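Local structure of cytochrome c' (Rhodopseudomonas palustris, 1MQV) at residues A[52-60]-A[71-82]. The protein carries a high-spin heme c without a sixth iron ligand and probably takes part in bacterial electron transport, its exact function being unknown. The protein carries 3 engineered substitutions. Sequence-based numbering, arbitrary orientation.
Sequences PALFPADSK and IFEDKAKFDDLF. Engineered in segment 71-82: Phe72 (natural residue Trp). With HEC (heme c), chain C.
Phe55 and Phe78 form a T-shaped (edge-to-face) aromatic pair. Their ring centroids are 4.8 Å apart and their planes stand at 75°. Phe78 presents its CE2-CZ edge, with CZ above the centre of the Phe55 ring. With chi1 at 172°, the Phe78 ring extends opposite its own backbone N, and this edge reaches Phe55. Ile71 CD1 and Phe82 CE2 approach the Phe55 ring obliquely. Pro52 CG packs on Phe82 CB at 4.0 Å.

The engineered Phe72 (natural residue Trp) is held by backbone and aliphatic atoms. Ala57 CA sits over one face in a CH-pi contact, 3.9 Å from the ring centroid. Ile71 CG2 covers the opposite face. Phe55 O meets the ring edge near its plane, 3.0 Å from Phe72 CE1. Lys60 crosses the ring obliquely, touching it through CB and CE.

The polar contacts gather at Lys75. Two bends in its chain, at chi2 and chi4, bring NZ to Phe55 O, which takes a weak hydrogen bond of 3.4 Å from it. Water 1 accepts from Lys75 NZ and Phe55 N and donates to Pro52 O at 2.6 Å. Water 2 links Lys75 NZ to Phe55 O. A long salt bridge joins Lys75 NZ to Asp79 OD1 within the helix.

The heme packs against Phe55, Phe78 and Phe82. Its CMD methyl is 3.6 Å from Phe55 CE2, and its CBC lies over the centre of the Phe82 ring. Were Phe55 replaced by alanine, the Phe78 edge would probably lose the face it packs on, and a gap is likely to open beside the heme methyl. Arg8, a heme-binding residue of helix 4-27, also touches Phe55. Phe55, Phe78 and Phe82 thus form an aromatic side of the heme pocket in the cytochrome c' four-helix bundle.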
# COMPACT_ATOMS: atom_id res chain seq x y z
N PRO A 52 3.92 9.72 0.03
CA PRO A 52 4.57 10.60 1.01
C PRO A 52 4.39 12.08 0.74
O PRO A 52 4.50 12.88 1.66
CB PRO A 52 6.03 10.21 0.90
CG PRO A 52 5.92 8.72 0.69
CD PRO A 52 4.86 8.66 -0.40
N ALA A 53 4.14 12.43 -0.51
CA ALA A 53 3.99 13.83 -0.86
C ALA A 53 2.53 14.31 -0.78
O ALA A 53 2.25 15.48 -1.04
CB ALA A 53 4.55 14.08 -2.24
N LEU A 54 1.62 13.45 -0.35
CA LEU A 54 0.18 13.83 -0.32
C LEU A 54 -0.55 13.96 1.02
O LEU A 54 -1.79 13.87 1.07
CB LEU A 54 -0.58 12.86 -1.22
CG LEU A 54 -0.09 12.75 -2.64
CD1 LEU A 54 -0.93 11.65 -3.34
CD2 LEU A 54 -0.30 14.08 -3.36
N PHE A 55 0.20 14.10 2.12
CA PHE A 55 -0.42 14.25 3.43
C PHE A 55 0.05 15.53 4.13
O PHE A 55 0.76 15.50 5.12
CB PHE A 55 -0.13 13.02 4.34
CG PHE A 55 -0.86 11.77 3.91
CD1 PHE A 55 -0.36 10.97 2.86
CD2 PHE A 55 -2.08 11.41 4.49
CE1 PHE A 55 -1.05 9.85 2.42
CE2 PHE A 55 -2.79 10.28 4.05
CZ PHE A 55 -2.27 9.50 3.00
N PRO A 56 -0.35 16.70 3.61
CA PRO A 56 0.07 17.97 4.23
C PRO A 56 -0.73 18.30 5.49
O PRO A 56 -1.90 17.98 5.58
CB PRO A 56 -0.17 18.99 3.12
CG PRO A 56 -1.45 18.46 2.46
CD PRO A 56 -1.28 16.92 2.48
N ALA A 57 -0.09 18.95 6.47
CA ALA A 57 -0.81 19.31 7.68
C ALA A 57 -2.02 20.25 7.39
O ALA A 57 -3.01 20.23 8.12
CB ALA A 57 0.16 19.97 8.68
N ASP A 58 -1.97 21.05 6.32
CA ASP A 58 -3.11 21.93 6.04
C ASP A 58 -4.34 21.16 5.52
O ASP A 58 -5.35 21.74 5.15
CB ASP A 58 -2.74 23.08 5.08
CG ASP A 58 -2.17 22.61 3.76
OD1 ASP A 58 -2.65 21.60 3.23
OD2 ASP A 58 -1.25 23.28 3.24
N SER A 59 -4.23 19.84 5.49
CA SER A 59 -5.36 19.06 5.06
C SER A 59 -5.87 18.23 6.24
O SER A 59 -6.74 17.35 6.08
CB SER A 59 -4.96 18.15 3.91
OG SER A 59 -4.89 16.82 4.37
N LYS A 60 -5.36 18.51 7.44
CA LYS A 60 -5.81 17.73 8.61
C LYS A 60 -7.27 18.03 8.99
O LYS A 60 -7.91 17.27 9.72
CB LYS A 60 -4.87 17.95 9.82
CG LYS A 60 -4.97 19.29 10.53
CD LYS A 60 -4.07 19.32 11.77
CE LYS A 60 -2.59 19.21 11.41
NZ LYS A 60 -1.66 19.74 12.48
N ILE A 71 -1.07 11.23 12.40
CA ILE A 71 -0.07 11.29 11.35
C ILE A 71 0.89 12.46 11.52
O ILE A 71 2.11 12.31 11.39
CB ILE A 71 -0.77 11.44 9.99
CG1 ILE A 71 -1.52 10.13 9.69
CG2 ILE A 71 0.26 11.88 8.90
CD1 ILE A 71 -2.46 10.18 8.49
N PHE A 72 0.36 13.64 11.85
CA PHE A 72 1.22 14.80 11.96
C PHE A 72 2.05 14.92 13.23
O PHE A 72 2.90 15.81 13.34
CB PHE A 72 0.38 16.05 11.69
CG PHE A 72 -0.32 15.97 10.37
CD1 PHE A 72 0.41 16.03 9.19
CD2 PHE A 72 -1.67 15.63 10.31
CE1 PHE A 72 -0.19 15.74 7.98
CE2 PHE A 72 -2.27 15.35 9.10
CZ PHE A 72 -1.53 15.39 7.93
N GLU A 73 1.84 13.99 14.15
CA GLU A 73 2.60 13.97 15.39
C GLU A 73 3.64 12.89 15.32
O GLU A 73 4.40 12.73 16.25
CB GLU A 73 1.72 13.65 16.59
CG GLU A 73 0.86 14.80 17.09
CD GLU A 73 0.11 14.44 18.36
OE1 GLU A 73 0.77 14.21 19.40
OE2 GLU A 73 -1.14 14.37 18.32
N ASP A 74 3.64 12.13 14.23
CA ASP A 74 4.61 11.05 14.05
C ASP A 74 4.86 10.94 12.55
O ASP A 74 4.88 9.83 12.00
CB ASP A 74 4.02 9.75 14.55
CG ASP A 74 4.94 9.04 15.51
OD1 ASP A 74 6.18 9.13 15.30
OD2 ASP A 74 4.44 8.38 16.44
N LYS A 75 5.07 12.09 11.90
CA LYS A 75 5.20 12.09 10.45
C LYS A 75 6.37 11.30 9.91
O LYS A 75 6.21 10.66 8.88
CB LYS A 75 5.25 13.51 9.88
CG LYS A 75 4.95 13.56 8.35
CD LYS A 75 3.48 13.22 8.07
CE LYS A 75 3.16 13.19 6.55
NZ LYS A 75 3.86 14.23 5.75
N ALA A 76 7.52 11.33 10.58
CA ALA A 76 8.69 10.59 10.08
C ALA A 76 8.37 9.10 10.04
O ALA A 76 8.69 8.40 9.08
CB ALA A 76 9.89 10.83 10.98
N LYS A 77 7.73 8.60 11.10
CA LYS A 77 7.34 7.20 11.16
C LYS A 77 6.34 6.87 10.07
O LYS A 77 6.47 5.84 9.42
CB LYS A 77 6.75 6.88 12.54
CG LYS A 77 6.10 5.49 12.67
CD LYS A 77 5.46 5.33 14.04
CE LYS A 77 4.67 4.03 14.15
NZ LYS A 77 3.89 4.02 15.42
N PHE A 78 5.35 7.74 9.87
CA PHE A 78 4.33 7.51 8.84
C PHE A 78 5.00 7.45 7.47
O PHE A 78 4.78 6.48 6.73
CB PHE A 78 3.26 8.64 8.94
CG PHE A 78 2.24 8.63 7.82
CD1 PHE A 78 1.11 7.81 7.89
CD2 PHE A 78 2.36 9.53 6.77
CE1 PHE A 78 0.10 7.90 6.93
CE2 PHE A 78 1.36 9.63 5.79
CZ PHE A 78 0.22 8.81 5.88
N ASP A 79 5.83 8.46 7.12
CA ASP A 79 6.53 8.50 5.83
C ASP A 79 7.37 7.24 5.61
O ASP A 79 7.39 6.66 4.52
CB ASP A 79 7.51 9.68 5.75
CG ASP A 79 6.81 11.02 5.66
OD1 ASP A 79 5.58 11.07 5.44
OD2 ASP A 79 7.53 12.03 5.79
N ASP A 80 8.09 6.82 6.65
CA ASP A 80 8.94 5.65 6.54
C ASP A 80 8.20 4.31 6.37
O ASP A 80 8.78 3.35 5.85
CB ASP A 80 9.88 5.60 7.75
CG ASP A 80 10.90 6.77 7.74
OD1 ASP A 80 10.89 7.61 6.82
OD2 ASP A 80 11.74 6.87 8.65
N LEU A 81 6.94 4.26 6.79
CA LEU A 81 6.17 3.03 6.66
C LEU A 81 5.82 2.92 5.17
O LEU A 81 5.67 1.82 4.64
CB LEU A 81 4.87 3.05 7.51
CG LEU A 81 4.49 1.80 8.32
CD1 LEU A 81 4.71 0.53 7.50
CD2 LEU A 81 5.35 1.76 9.58
N PHE A 82 5.64 4.05 4.48
CA PHE A 82 5.37 3.92 3.07
C PHE A 82 6.67 3.49 2.39
O PHE A 82 6.66 2.71 1.42
CB PHE A 82 4.91 5.22 2.42
CG PHE A 82 3.46 5.48 2.58
CD1 PHE A 82 2.52 4.63 2.00
CD2 PHE A 82 3.03 6.63 3.22
CE1 PHE A 82 1.17 4.93 2.05
CE2 PHE A 82 1.67 6.94 3.27
CZ PHE A 82 0.75 6.09 2.68
FE HEC C . -4.01 2.25 3.15
CHA HEC C . -6.69 4.26 2.84
CHB HEC C . -5.42 0.06 0.94
CHC HEC C . -1.06 0.62 2.85
CHD HEC C . -2.34 4.70 5.08
NA HEC C . -5.76 2.17 2.08
C1A HEC C . -6.73 3.13 2.11
C2A HEC C . -7.79 2.74 1.26
C3A HEC C . -7.47 1.49 0.70
C4A HEC C . -6.17 1.18 1.25
CMA HEC C . -8.18 0.56 -0.23
CAA HEC C . -9.09 3.50 1.06
CBA HEC C . -8.93 4.49 -0.07
CGA HEC C . -10.27 5.14 -0.44
O1A HEC C . -10.86 4.71 -1.44
O2A HEC C . -10.71 6.07 0.27
NB HEC C . -3.40 0.70 2.16
C1B HEC C . -4.13 -0.19 1.38
C2B HEC C . -3.36 -1.40 1.00
C3B HEC C . -2.14 -1.25 1.54
C4B HEC C . -2.16 0.08 2.23
CMB HEC C . -3.95 -2.58 0.17
CAB HEC C . -1.00 -2.16 1.50
CBB HEC C . -0.52 -2.74 0.32
NC HEC C . -2.12 2.63 3.75
C1C HEC C . -1.00 1.82 3.56
C2C HEC C . 0.13 2.31 4.25
C3C HEC C . -0.19 3.46 4.93
C4C HEC C . -1.64 3.63 4.59
CMC HEC C . 1.49 1.55 4.41
CAC HEC C . 0.53 4.33 5.84
CBC HEC C . 2.00 4.34 5.77
ND HEC C . -4.39 4.12 3.86
C1D HEC C . -3.70 4.94 4.71
C2D HEC C . -4.51 6.11 5.12
C3D HEC C . -5.72 5.95 4.48
C4D HEC C . -5.65 4.73 3.68
CMD HEC C . -3.89 7.33 5.87
CAD HEC C . -6.91 7.02 4.54
CBD HEC C . -6.69 7.91 3.28
CGD HEC C . -7.63 9.11 3.33
O1D HEC C . -8.80 8.85 3.64
O2D HEC C . -7.20 10.25 3.07
O HOH W 1 2.96 14.53 2.94
O HOH W 2 3.17 16.72 6.34